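Local coordinates for protein putative ABC transporter subunit, substrate-binding component (Rhodopseudomonas palustris, PDB 4EVQ) that binds 4-hydroxybenzoate as the solute-binding component of an ABC transporter, and probably serves in the uptake of benzoate derivatives that arise from lignin, at residues Lys76-Gln79 with Val85-Gly88; Met96-Ile101 with Thr109-Ala114; Ser197-Ile202 with Ala227-Gly232. All blocks are in the same frame, centred on the assembly; numbering follows the deposited sequence. Where two conformers were deposited one is given.

Contact 1 (Lys76-Gln79 with Val85-Gly88); sequences KLIQ and VLIG. With SO4 (sulfate ion), chain C.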
ATOM      1  N   LYS A  76     -19.802   3.835 -12.632  1.00 18.83           N
ATOM      2  CA  LYS A  76     -19.559   4.994 -13.531  1.00 19.03           C
ATOM      3  C   LYS A  76     -18.306   4.756 -14.395  1.00 17.85           C
ATOM      4  O   LYS A  76     -18.317   4.963 -15.604  1.00 19.74           O
ATOM      5  CB  LYS A  76     -19.397   6.322 -12.752  1.00 21.47           C
ATOM      6  CG  LYS A  76     -18.788   7.531 -13.561  1.00 22.74           C
ATOM      7  CD  LYS A  76     -18.516   8.798 -12.658  1.00 24.06           C
ATOM      8  CE  LYS A  76     -17.908   9.931 -13.451  1.00 25.10           C
ATOM      9  NZ  LYS A  76     -18.802  10.498 -14.548  1.00 24.70           N
ATOM     10  N   LEU A  77     -17.231   4.293 -13.794  1.00 15.83           N
ATOM     11  CA  LEU A  77     -15.986   4.138 -14.516  1.00 16.29           C
ATOM     12  C   LEU A  77     -16.074   3.021 -15.548  1.00 16.02           C
ATOM     13  O   LEU A  77     -15.591   3.189 -16.663  1.00 16.37           O
ATOM     14  CB  LEU A  77     -14.822   3.804 -13.579  1.00 17.46           C
ATOM     15  CG  LEU A  77     -14.140   5.007 -13.016  1.00 17.68           C
ATOM     16  CD1 LEU A  77     -13.069   4.547 -12.051  1.00 17.70           C
ATOM     17  CD2 LEU A  77     -13.537   5.870 -14.101  1.00 17.91           C
ATOM     18  N   ILE A  78     -16.668   1.884 -15.175  1.00 16.09           N
ATOM     19  CA  ILE A  78     -16.723   0.751 -16.082  1.00 17.05           C
ATOM     20  C   ILE A  78     -17.771   0.967 -17.162  1.00 19.06           C
ATOM     21  O   ILE A  78     -17.503   0.707 -18.333  1.00 20.59           O
ATOM     22  CB  ILE A  78     -16.990  -0.578 -15.305  1.00 16.89           C
ATOM     23  CG1 ILE A  78     -15.834  -0.895 -14.344  1.00 16.79           C
ATOM     24  CG2 ILE A  78     -17.257  -1.766 -16.277  1.00 17.92           C
ATOM     25  CD1 ILE A  78     -16.126  -2.097 -13.430  1.00 16.66           C
ATOM     26  N   GLN A  79     -18.960   1.435 -16.778  1.00 20.51           N
ATOM     27  CA  GLN A  79     -20.081   1.534 -17.713  1.00 23.29           C
ATOM     28  C   GLN A  79     -20.122   2.905 -18.390  1.00 24.42           C
ATOM     29  O   GLN A  79     -19.992   2.993 -19.602  1.00 27.35           O
ATOM     30  CB  GLN A  79     -21.406   1.238 -17.006  1.00 27.09           C
ATOM     31  CG  GLN A  79     -21.354   0.111 -15.984  1.00 32.25           C
ATOM     32  CD  GLN A  79     -21.584  -1.275 -16.518  1.00 36.84           C
ATOM     33  OE1 GLN A  79     -20.837  -1.793 -17.365  1.00 39.21           O
ATOM     34  NE2 GLN A  79     -22.622  -1.919 -15.994  1.00 38.53           N
ATOM     35  N   VAL A  85      -9.283   0.027 -18.703  1.00 13.32           N
ATOM     36  CA  VAL A  85      -8.526  -0.538 -17.572  1.00 12.88           C
ATOM     37  C   VAL A  85      -8.957   0.230 -16.356  1.00 11.39           C
ATOM     38  O   VAL A  85      -9.297   1.409 -16.474  1.00 12.67           O
ATOM     39  CB  VAL A  85      -6.984  -0.330 -17.767  1.00 15.35           C
ATOM     40  CG1 VAL A  85      -6.162  -0.807 -16.539  1.00 15.14           C
ATOM     41  CG2 VAL A  85      -6.506  -1.060 -19.066  1.00 17.96           C
ATOM     42  N   LEU A  86      -8.990  -0.451 -15.216  1.00  9.86           N
ATOM     43  CA  LEU A  86      -9.353   0.152 -13.939  1.00 10.57           C
ATOM     44  C   LEU A  86      -8.205   0.040 -12.939  1.00  9.69           C
ATOM     45  O   LEU A  86      -7.647  -1.037 -12.751  1.00 11.34           O
ATOM     46  CB  LEU A  86     -10.577  -0.555 -13.369  1.00 12.03           C
ATOM     47  CG  LEU A  86     -11.081  -0.158 -11.991  1.00 13.20           C
ATOM     48  CD1 LEU A  86     -11.563   1.270 -11.980  1.00 13.41           C
ATOM     49  CD2 LEU A  86     -12.220  -1.095 -11.616  1.00 14.09           C
ATOM     50  N   ILE A  87      -7.810   1.172 -12.390  1.00  9.85           N
ATOM     51  CA  ILE A  87      -6.738   1.213 -11.374  1.00  9.67           C
ATOM     52  C   ILE A  87      -7.288   1.896 -10.123  1.00  8.95           C
ATOM     53  O   ILE A  87      -7.684   3.061 -10.152  1.00 10.37           O
ATOM     54  CB  ILE A  87      -5.456   1.901 -11.893  1.00 10.52           C
ATOM     55  CG1 ILE A  87      -4.939   1.174 -13.133  1.00 11.43           C
ATOM     56  CG2 ILE A  87      -4.392   1.991 -10.774  1.00 11.38           C
ATOM     57  CD1 ILE A  87      -3.733   1.808 -13.745  1.00 13.03           C
ATOM     58  N   GLY A  88      -7.327   1.169  -9.015  1.00  9.51           N
ATOM     59  CA  GLY A  88      -7.740   1.752  -7.738  1.00 10.37           C
ATOM     60  C   GLY A  88      -7.827   0.657  -6.714  1.00  8.07           C
ATOM     61  O   GLY A  88      -7.722  -0.540  -7.037  1.00  9.18           O
TER
HETATM   62  S   SO4 C 401     -16.969  13.321 -16.849  0.70 17.28           S
HETATM   63  O1  SO4 C 401     -16.350  14.571 -16.360  0.70 15.63           O
HETATM   64  O2  SO4 C 401     -18.067  13.491 -17.810  0.70 17.87           O
HETATM   65  O3  SO4 C 401     -16.027  12.296 -17.308  0.70 19.48           O
HETATM   66  O4  SO4 C 401     -17.562  12.825 -15.623  0.70 19.74           O

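Contact 2 (Met96-Ile101 with Thr109-Ala114); sequences MAMVKI and TIVPNA. With PHB (p-hydroxybenzoic acid), chain H.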
HETATM    1  N   MSE A  96     -12.579  -3.257  -1.772  0.59 10.86           N
HETATM    2  CA  MSE A  96     -13.242  -4.555  -1.829  0.59 12.51           C
HETATM    3  C   MSE A  96     -14.584  -4.449  -2.582  0.59 11.99           C
HETATM    4  O   MSE A  96     -14.992  -5.372  -3.305  0.59 12.26           O
HETATM    5  CB  MSE A  96     -13.394  -5.176  -0.438  0.59 16.58           C
HETATM    6  CG  MSE A  96     -14.305  -4.468   0.474  0.59 19.19           C
HETATM    7 SE   MSE A  96     -14.336  -5.418   2.183  0.35 22.27          SE
HETATM    8  CE  MSE A  96     -12.569  -5.041   2.839  0.59 17.41           C
ATOM      9  N   ALA A  97     -15.254  -3.317  -2.471  1.00 11.52           N
ATOM     10  CA  ALA A  97     -16.488  -3.119  -3.220  1.00 11.55           C
ATOM     11  C   ALA A  97     -16.185  -2.944  -4.697  1.00 11.44           C
ATOM     12  O   ALA A  97     -16.945  -3.428  -5.559  1.00 13.50           O
ATOM     13  CB  ALA A  97     -17.191  -1.892  -2.657  1.00 12.04           C
HETATM   14  N   MSE A  98     -15.091  -2.280  -5.008  1.00  9.98           N
HETATM   15  CA  MSE A  98     -14.680  -2.083  -6.408  1.00 10.36           C
HETATM   16  C   MSE A  98     -14.341  -3.409  -7.029  1.00 10.29           C
HETATM   17  O   MSE A  98     -14.795  -3.702  -8.150  1.00 10.40           O
HETATM   18  CB  MSE A  98     -13.460  -1.142  -6.452  1.00 10.93           C
HETATM   19  CG  MSE A  98     -13.019  -0.753  -7.827  1.00 11.85           C
HETATM   20 SE   MSE A  98     -11.164  -0.155  -7.933  0.58 14.82          SE
HETATM   21  CE  MSE A  98     -10.387  -1.923  -7.892  1.00 14.30           C
ATOM     22  N   VAL A  99     -13.530  -4.213  -6.377  1.00 11.11           N
ATOM     23  CA  VAL A  99     -13.111  -5.494  -6.927  1.00 10.95           C
ATOM     24  C   VAL A  99     -14.287  -6.445  -7.059  1.00 11.47           C
ATOM     25  O   VAL A  99     -14.327  -7.216  -8.015  1.00 12.13           O
ATOM     26  CB  VAL A  99     -12.009  -6.114  -6.046  1.00 10.99           C
ATOM     27  CG1 VAL A  99     -11.761  -7.577  -6.425  1.00 12.64           C
ATOM     28  CG2 VAL A  99     -10.759  -5.320  -6.167  1.00 12.16           C
ATOM     29  N   LYS A 100     -15.285  -6.358  -6.188  1.00 12.56           N
ATOM     30  CA  LYS A 100     -16.435  -7.236  -6.289  1.00 12.78           C
ATOM     31  C   LYS A 100     -17.103  -7.046  -7.645  1.00 13.58           C
ATOM     32  O   LYS A 100     -17.556  -8.012  -8.274  1.00 15.66           O
ATOM     33  CB  LYS A 100     -17.428  -6.974  -5.153  1.00 13.67           C
ATOM     34  CG  LYS A 100     -18.631  -7.852  -5.173  1.00 16.60           C
ATOM     35  CD  LYS A 100     -19.489  -7.652  -3.900  1.00 19.77           C
ATOM     36  CE  LYS A 100     -20.717  -8.600  -3.922  1.00 24.27           C
ATOM     37  NZ  LYS A 100     -21.488  -8.496  -2.656  1.00 28.00           N
ATOM     38  N   ILE A 101     -17.241  -5.820  -8.115  1.00 12.50           N
ATOM     39  CA  ILE A 101     -17.787  -5.543  -9.448  1.00 13.37           C
ATOM     40  C   ILE A 101     -16.806  -5.869 -10.542  1.00 12.69           C
ATOM     41  O   ILE A 101     -17.151  -6.493 -11.539  1.00 13.19           O
ATOM     42  CB  ILE A 101     -18.123  -4.030  -9.517  1.00 13.45           C
ATOM     43  CG1 ILE A 101     -19.227  -3.698  -8.523  1.00 15.71           C
ATOM     44  CG2 ILE A 101     -18.513  -3.612 -10.925  1.00 13.95           C
ATOM     45  CD1 ILE A 101     -19.380  -2.268  -8.248  1.00 16.91           C
ATOM     46  N   THR A 109      -7.845  -4.939 -14.092  1.00  9.94           N
ATOM     47  CA  THR A 109      -7.951  -4.178 -12.826  1.00 10.44           C
ATOM     48  C   THR A 109      -6.672  -4.316 -12.028  1.00  9.56           C
ATOM     49  O   THR A 109      -6.239  -5.430 -11.731  1.00 10.95           O
ATOM     50  CB  THR A 109      -9.135  -4.704 -12.017  1.00 11.87           C
ATOM     51  OG1 THR A 109     -10.329  -4.526 -12.768  1.00 12.76           O
ATOM     52  CG2 THR A 109      -9.279  -3.969 -10.692  1.00 11.36           C
ATOM     53  N   ILE A 110      -6.092  -3.191 -11.648  1.00  8.80           N
ATOM     54  CA  ILE A 110      -4.885  -3.178 -10.836  1.00  8.93           C
ATOM     55  C   ILE A 110      -5.147  -2.361  -9.560  1.00  9.03           C
ATOM     56  O   ILE A 110      -5.540  -1.216  -9.627  1.00  8.80           O
ATOM     57  CB  ILE A 110      -3.681  -2.584 -11.625  1.00  9.31           C
ATOM     58  CG1 ILE A 110      -3.519  -3.287 -12.972  1.00 10.63           C
ATOM     59  CG2 ILE A 110      -2.435  -2.572 -10.761  1.00 10.17           C
ATOM     60  CD1 ILE A 110      -2.565  -2.545 -13.909  1.00 13.27           C
ATOM     61  N   VAL A 111      -4.926  -2.997  -8.427  1.00  8.41           N
ATOM     62  CA  VAL A 111      -5.045  -2.355  -7.108  1.00  8.27           C
ATOM     63  C   VAL A 111      -3.681  -1.841  -6.718  1.00  6.87           C
ATOM     64  O   VAL A 111      -2.765  -2.630  -6.508  1.00  8.39           O
ATOM     65  CB  VAL A 111      -5.567  -3.351  -6.093  1.00  7.23           C
ATOM     66  CG1 VAL A 111      -5.644  -2.723  -4.696  1.00  8.98           C
ATOM     67  CG2 VAL A 111      -6.908  -3.889  -6.491  1.00  9.76           C
ATOM     68  N   PRO A 112      -3.530  -0.521  -6.571  1.00  8.00           N
ATOM     69  CA  PRO A 112      -2.202   0.077  -6.382  1.00  7.68           C
ATOM     70  C   PRO A 112      -1.918   0.435  -4.906  1.00  6.96           C
ATOM     71  O   PRO A 112      -0.945   1.108  -4.632  1.00  7.66           O
ATOM     72  CB  PRO A 112      -2.287   1.351  -7.228  1.00  8.70           C
ATOM     73  CG  PRO A 112      -3.652   1.814  -6.986  1.00  9.37           C
ATOM     74  CD  PRO A 112      -4.485   0.544  -6.903  1.00  7.67           C
ATOM     75  N   ASN A 113      -2.821   0.080  -4.014  1.00  6.64           N
ATOM     76  CA  ASN A 113      -2.507   0.220  -2.592  1.00  6.24           C
ATOM     77  C   ASN A 113      -3.336  -0.691  -1.677  1.00  7.07           C
ATOM     78  O   ASN A 113      -2.771  -1.491  -0.932  1.00  7.79           O
ATOM     79  CB  ASN A 113      -2.693   1.658  -2.051  1.00  5.85           C
ATOM     80  CG  ASN A 113      -2.237   1.742  -0.603  1.00  6.79           C
ATOM     81  OD1 ASN A 113      -1.038   1.654  -0.335  1.00  7.67           O
ATOM     82  ND2 ASN A 113      -3.200   1.794   0.332  1.00  7.03           N
ATOM     83  N   ALA A 114      -4.663  -0.576  -1.709  1.00  7.36           N
ATOM     84  CA  ALA A 114      -5.520  -1.245  -0.728  1.00  7.43           C
ATOM     85  C   ALA A 114      -5.046  -2.643  -0.426  1.00  7.37           C
ATOM     86  O   ALA A 114      -4.934  -3.481  -1.330  1.00  7.99           O
ATOM     87  CB  ALA A 114      -6.974  -1.284  -1.192  1.00  7.52           C
TER
HETATM   88  C1' PHB H 406      -5.931   0.423   3.214  1.00  6.09           C
HETATM   89  O1' PHB H 406      -7.051   0.866   3.558  1.00  6.61           O
HETATM   90  O2' PHB H 406      -5.782  -0.740   2.667  1.00  7.16           O
HETATM   91  C1  PHB H 406      -4.690   1.204   3.396  1.00  5.93           C
HETATM   92  C2  PHB H 406      -4.766   2.595   3.477  1.00  6.44           C
HETATM   93  C3  PHB H 406      -3.608   3.333   3.667  1.00  6.91           C
HETATM   94  C4  PHB H 406      -2.417   2.698   3.791  1.00  6.92           C
HETATM   95  C5  PHB H 406      -2.314   1.322   3.691  1.00  6.17           C
HETATM   96  C6  PHB H 406      -3.458   0.604   3.505  1.00  6.48           C
HETATM   97  O4  PHB H 406      -1.282   3.397   3.980  1.00 13.73           O

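Contact 3 (Ser197-Ile202 with Ala227-Gly232); sequences SALAEI and AAANLG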
ATOM      1  N   SER A 197      -6.252  10.366  24.521  1.00  9.69           N
ATOM      2  CA  SER A 197      -6.773   9.385  25.446  1.00  9.84           C
ATOM      3  C   SER A 197      -6.193   7.982  25.178  1.00  8.91           C
ATOM      4  O   SER A 197      -5.979   7.219  26.112  1.00 10.27           O
ATOM      5  CB  SER A 197      -8.296   9.409  25.498  1.00 11.52           C
ATOM      6  OG  SER A 197      -8.848   9.073  24.248  1.00 12.31           O
ATOM      7  N   ALA A 198      -5.964   7.638  23.908  1.00  9.07           N
ATOM      8  CA  ALA A 198      -5.316   6.378  23.620  1.00  8.78           C
ATOM      9  C   ALA A 198      -3.898   6.331  24.160  1.00  9.95           C
ATOM     10  O   ALA A 198      -3.463   5.315  24.660  1.00 10.56           O
ATOM     11  CB  ALA A 198      -5.306   6.129  22.105  1.00 11.12           C
ATOM     12  N   LEU A 199      -3.179   7.448  24.073  1.00 10.00           N
ATOM     13  CA  LEU A 199      -1.840   7.540  24.618  1.00 11.60           C
ATOM     14  C   LEU A 199      -1.822   7.421  26.147  1.00 11.47           C
ATOM     15  O   LEU A 199      -0.951   6.742  26.690  1.00 12.52           O
ATOM     16  CB  LEU A 199      -1.177   8.819  24.162  1.00 11.63           C
ATOM     17  CG  LEU A 199      -0.977   8.899  22.633  1.00 12.07           C
ATOM     18  CD1 LEU A 199      -0.533  10.291  22.237  1.00 13.55           C
ATOM     19  CD2 LEU A 199      -0.047   7.877  22.092  1.00 13.96           C
ATOM     20  N   ALA A 200      -2.816   8.001  26.820  1.00 10.37           N
ATOM     21  CA  ALA A 200      -2.911   7.844  28.273  1.00 10.87           C
ATOM     22  C   ALA A 200      -3.205   6.401  28.641  1.00 10.80           C
ATOM     23  O   ALA A 200      -2.652   5.866  29.593  1.00 12.48           O
ATOM     24  CB  ALA A 200      -4.001   8.754  28.819  1.00 12.30           C
ATOM     25  N   GLU A 201      -4.035   5.730  27.850  1.00 11.23           N
ATOM     26  CA  GLU A 201      -4.307   4.322  28.092  1.00 10.41           C
ATOM     27  C   GLU A 201      -3.070   3.478  27.876  1.00 11.66           C
ATOM     28  O   GLU A 201      -2.751   2.615  28.678  1.00 12.06           O
ATOM     29  CB  GLU A 201      -5.478   3.811  27.224  1.00 11.23           C
ATOM     30  CG  GLU A 201      -5.913   2.412  27.626  1.00 12.29           C
ATOM     31  CD  GLU A 201      -7.035   1.837  26.813  1.00 12.64           C
ATOM     32  OE1 GLU A 201      -7.629   2.557  25.990  1.00 14.63           O
ATOM     33  OE2 GLU A 201      -7.351   0.641  27.043  1.00 14.84           O
ATOM     34  N   ILE A 202      -2.353   3.721  26.788  1.00 11.11           N
ATOM     35  CA  ILE A 202      -1.078   3.053  26.559  1.00 11.71           C
ATOM     36  C   ILE A 202      -0.138   3.216  27.742  1.00 12.14           C
ATOM     37  O   ILE A 202       0.419   2.232  28.209  1.00 13.10           O
ATOM     38  CB  ILE A 202      -0.421   3.604  25.294  1.00 12.06           C
ATOM     39  CG1 ILE A 202      -1.138   3.019  24.060  1.00 12.98           C
ATOM     40  CG2 ILE A 202       1.092   3.222  25.233  1.00 13.74           C
ATOM     41  CD1 ILE A 202      -0.868   3.773  22.780  1.00 13.74           C
ATOM     42  N   ALA A 227       5.191  11.300  20.509  1.00 11.19           N
ATOM     43  CA  ALA A 227       6.457  11.815  21.016  1.00 12.31           C
ATOM     44  C   ALA A 227       6.159  12.782  22.142  1.00 12.95           C
ATOM     45  O   ALA A 227       6.860  12.771  23.179  1.00 14.73           O
ATOM     46  CB  ALA A 227       7.251  12.500  19.931  1.00 12.56           C
ATOM     47  N   ALA A 228       5.143  13.605  22.018  1.00 13.89           N
ATOM     48  CA  ALA A 228       4.888  14.616  23.062  1.00 15.47           C
ATOM     49  C   ALA A 228       4.421  13.999  24.339  1.00 15.62           C
ATOM     50  O   ALA A 228       4.543  14.640  25.414  1.00 17.44           O
ATOM     51  CB  ALA A 228       3.889  15.619  22.569  1.00 16.59           C
ATOM     52  N   ALA A 229       3.911  12.789  24.309  1.00 15.07           N
ATOM     53  CA  ALA A 229       3.497  12.079  25.505  1.00 14.72           C
ATOM     54  C   ALA A 229       4.654  11.533  26.329  1.00 16.00           C
ATOM     55  O   ALA A 229       4.437  11.083  27.466  1.00 17.23           O
ATOM     56  CB  ALA A 229       2.504  10.975  25.154  1.00 14.82           C
ATOM     57  N   ASN A 230       5.866  11.531  25.787  0.52 16.27           N
ATOM     58  CA  ASN A 230       7.040  11.155  26.588  0.52 17.30           C
ATOM     59  C   ASN A 230       6.883   9.785  27.263  0.52 16.50           C
ATOM     60  O   ASN A 230       7.090   9.634  28.485  0.52 17.76           O
ATOM     61  CB  ASN A 230       7.302  12.232  27.644  0.52 20.05           C
ATOM     62  CG  ASN A 230       7.689  13.554  27.028  0.52 22.85           C
ATOM     63  OD1 ASN A 230       8.467  13.607  26.077  0.52 23.54           O
ATOM     64  ND2 ASN A 230       7.159  14.639  27.580  0.52 24.89           N
ATOM     65  N   LEU A 231       6.531   8.785  26.463  1.00 15.45           N
ATOM     66  CA  LEU A 231       6.084   7.505  26.976  1.00 14.43           C
ATOM     67  C   LEU A 231       7.238   6.591  27.368  1.00 15.25           C
ATOM     68  O   LEU A 231       7.045   5.690  28.182  1.00 17.03           O
ATOM     69  CB  LEU A 231       5.234   6.802  25.905  1.00 14.32           C
ATOM     70  CG  LEU A 231       3.882   7.429  25.632  1.00 15.29           C
ATOM     71  CD1 LEU A 231       3.306   6.778  24.363  1.00 16.22           C
ATOM     72  CD2 LEU A 231       2.940   7.258  26.794  1.00 16.50           C
ATOM     73  N   GLY A 232       8.423   6.814  26.792  1.00 14.54           N
ATOM     74  CA  GLY A 232       9.536   5.897  26.987  1.00 16.13           C
ATOM     75  C   GLY A 232       9.250   4.480  26.510  1.00 16.23           C
ATOM     76  O   GLY A 232       9.738   3.484  27.048  1.00 19.90           O
TER

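Contact 1 (Lys76-Gln79 with Val85-Gly88)
Leu86 meets Leu77 and Ile78 where a helix lies against the sheet of a Rossmann-like lobe, the alpha/beta unit from which periplasmic binding proteins of the leucine-binding family are built. Helix 67-80 connects strand 54-62 with strand 85-88, and because strand 17-23 runs between those two, the beta-alpha-beta crossover skips one strand. The return from helix to strand is short, so the contact closes a tight turn of the chain.

Leu86 shows how a single strand residue can serve two helix residues. Its CB leaves the strand on the side of the helix, but neither CB nor CG comes within contact distance of it; the two methyls do the touching. With CG anti to the backbone N (chi1 176°), the branch is carried outward and its methyls part. CD1 of Leu86 goes to CD1 of Leu77 at 3.6 Å, a close apolar contact in which the two side chains cross at about a right angle. CD2 of Leu86 stands 4.4 Å from CD1 of Ile78, a looser approach. Ile78 starts off along the flank of the helix, and its extended chain (chi2 173°) brings CD1 round to the sheet.

No hydrogen bond crosses between the two segments. Leu77 also packs on Leu22 of strand 17-23, the strand skipped, and on Val59 and Val61 of strand 54-62, while Leu86 rests in addition on Met98 and Ala102 of helix 92-105. Lys76, on the exposed side, faces elsewhere: it forms a salt bridge with Glu81, and the bend at the end of its otherwise extended chain (chi4 64°) brings NZ of Lys76 to within 2.8 Å of O4 of a sulfate ion, probably from the crystallisation liquor, to which it donates a hydrogen bond.

Contact 2 (Met96-Ile101 with Thr109-Ala114)
Beyond the apolar meeting of Met98 and Val99 with Thr109 and Val111, the flat groups gather at the far end of 109-114, where the chain reaches the ligand. The amide of Asn113 stands nearly upright on one face of the p-hydroxybenzoic acid ring, ND2 of Asn113 lying over the ring and 3.4 Å from its C6. ND2 is hydrogen-bonded to Val90 O and OD1 to Gln292 NE2, and these two partners fix the amide's rotation. At the carboxylate end, Ala114 CA lies 3.4 Å from O2' of p-hydroxybenzoic acid. The ligand is also hydrogen-bonded to Tyr161 OH, Ser92 OG, Ser215 OG and Gly115 N. Asn113 and Ala114, in the loop that follows strand 109-111, belong to the binding pocket.

The contact with the helix is apolar. Met98, present as selenomethionine, reaches toward Thr109 tip to tip, its CE 3.6 Å from the Thr109 CG2. A turn about the CG-SE bond of Met98 (chi3 79°) sets its CE there, also 4.2 Å from CG2 of Val111. On the threonine, the methyl is the branch anti to the backbone N, which places it against the helix while OG1 hydrogen-bonds to Ile107 O. Val99 completes the patch: its CG2 meets CG2 of Val111 at 4.1 Å, the two side chains crossing at about a right angle.

The segment axes of helix 96-101 and strand 109-111 are nearly antiparallel (162°) and 10.2 Å apart, as expected for the second half of a beta-alpha-beta unit that begins with strand 85-88. Helix 67-80 packs beside this helix, touching Met98 through Thr74 and Ile101 through Thr71. Strand 109-111 is held between strands 85-88 and 128-130, with helix 288-306 touching Ile110, whose side chain leaves away from helix 96-101.

Contact 3 (Ser197-Ile202 with Ala227-Gly232)
Leu199 and Ala229 are the residues whose CA atoms come nearest, 7.1 Å apart, at the place where the chain leaves helix 217-228 through Asn230, whose positive phi (54°) breaks the helical path. The setting is the second Rossmann-like lobe of the periplasmic binding protein fold, where helices 196-205 and 217-228 pack side by side and strand 209-213 lies between them in the chain.

Two residues of helix 196-205, Leu199 and Ile202, form a small apolar cluster with Ala229 and Leu231 of the turn. Leu199 divides its two methyls between two neighbours: CD1 lies 4.3 Å from CB of Ala229, and CD2 lies 4.2 Å from CD1 of Leu231. Both leucines have CG anti to the carbonyl carbon (chi1 -63° for Leu199), yet they come in from different directions and their side chains cross at about a right angle. Ile202, one helical turn further along, brings its CG2 to 4.3 Å from the same CD1 of Leu231, which is thus shared by two helix residues.

Tyr226 touches both leucines, and Ile186 of strand 181-188 lies under Ala198 and Ile202, so the cluster continues into the sheet. No hydrogen bond joins the segments. The nearest approach of Leu231 to the helix is to its backbone, with CD2 of Leu231 3.9 Å from the carbonyl oxygen O of Leu199.

In the fold
From the N terminus the three contacts follow in series, none nested in or crossing another. Contact 1 closes the short turn from helix 67-80 into strand 85-88; the chain then continues directly into helix 92-105, and contact 2 closes the next return, onto strand 109-111. These two are one patch: their centres lie 10 Å apart, and strands 85-88 and 109-111 are neighbours joined by backbone hydrogen bonds between Leu86 and Ile110. Contact 3 closes a longer excursion, through strand 209-213 and helix 217-228. It lies in the other lobe, among helices that pack on the second sheet, its centre about 36 Å from that of contact 2, with the chain's centre between them.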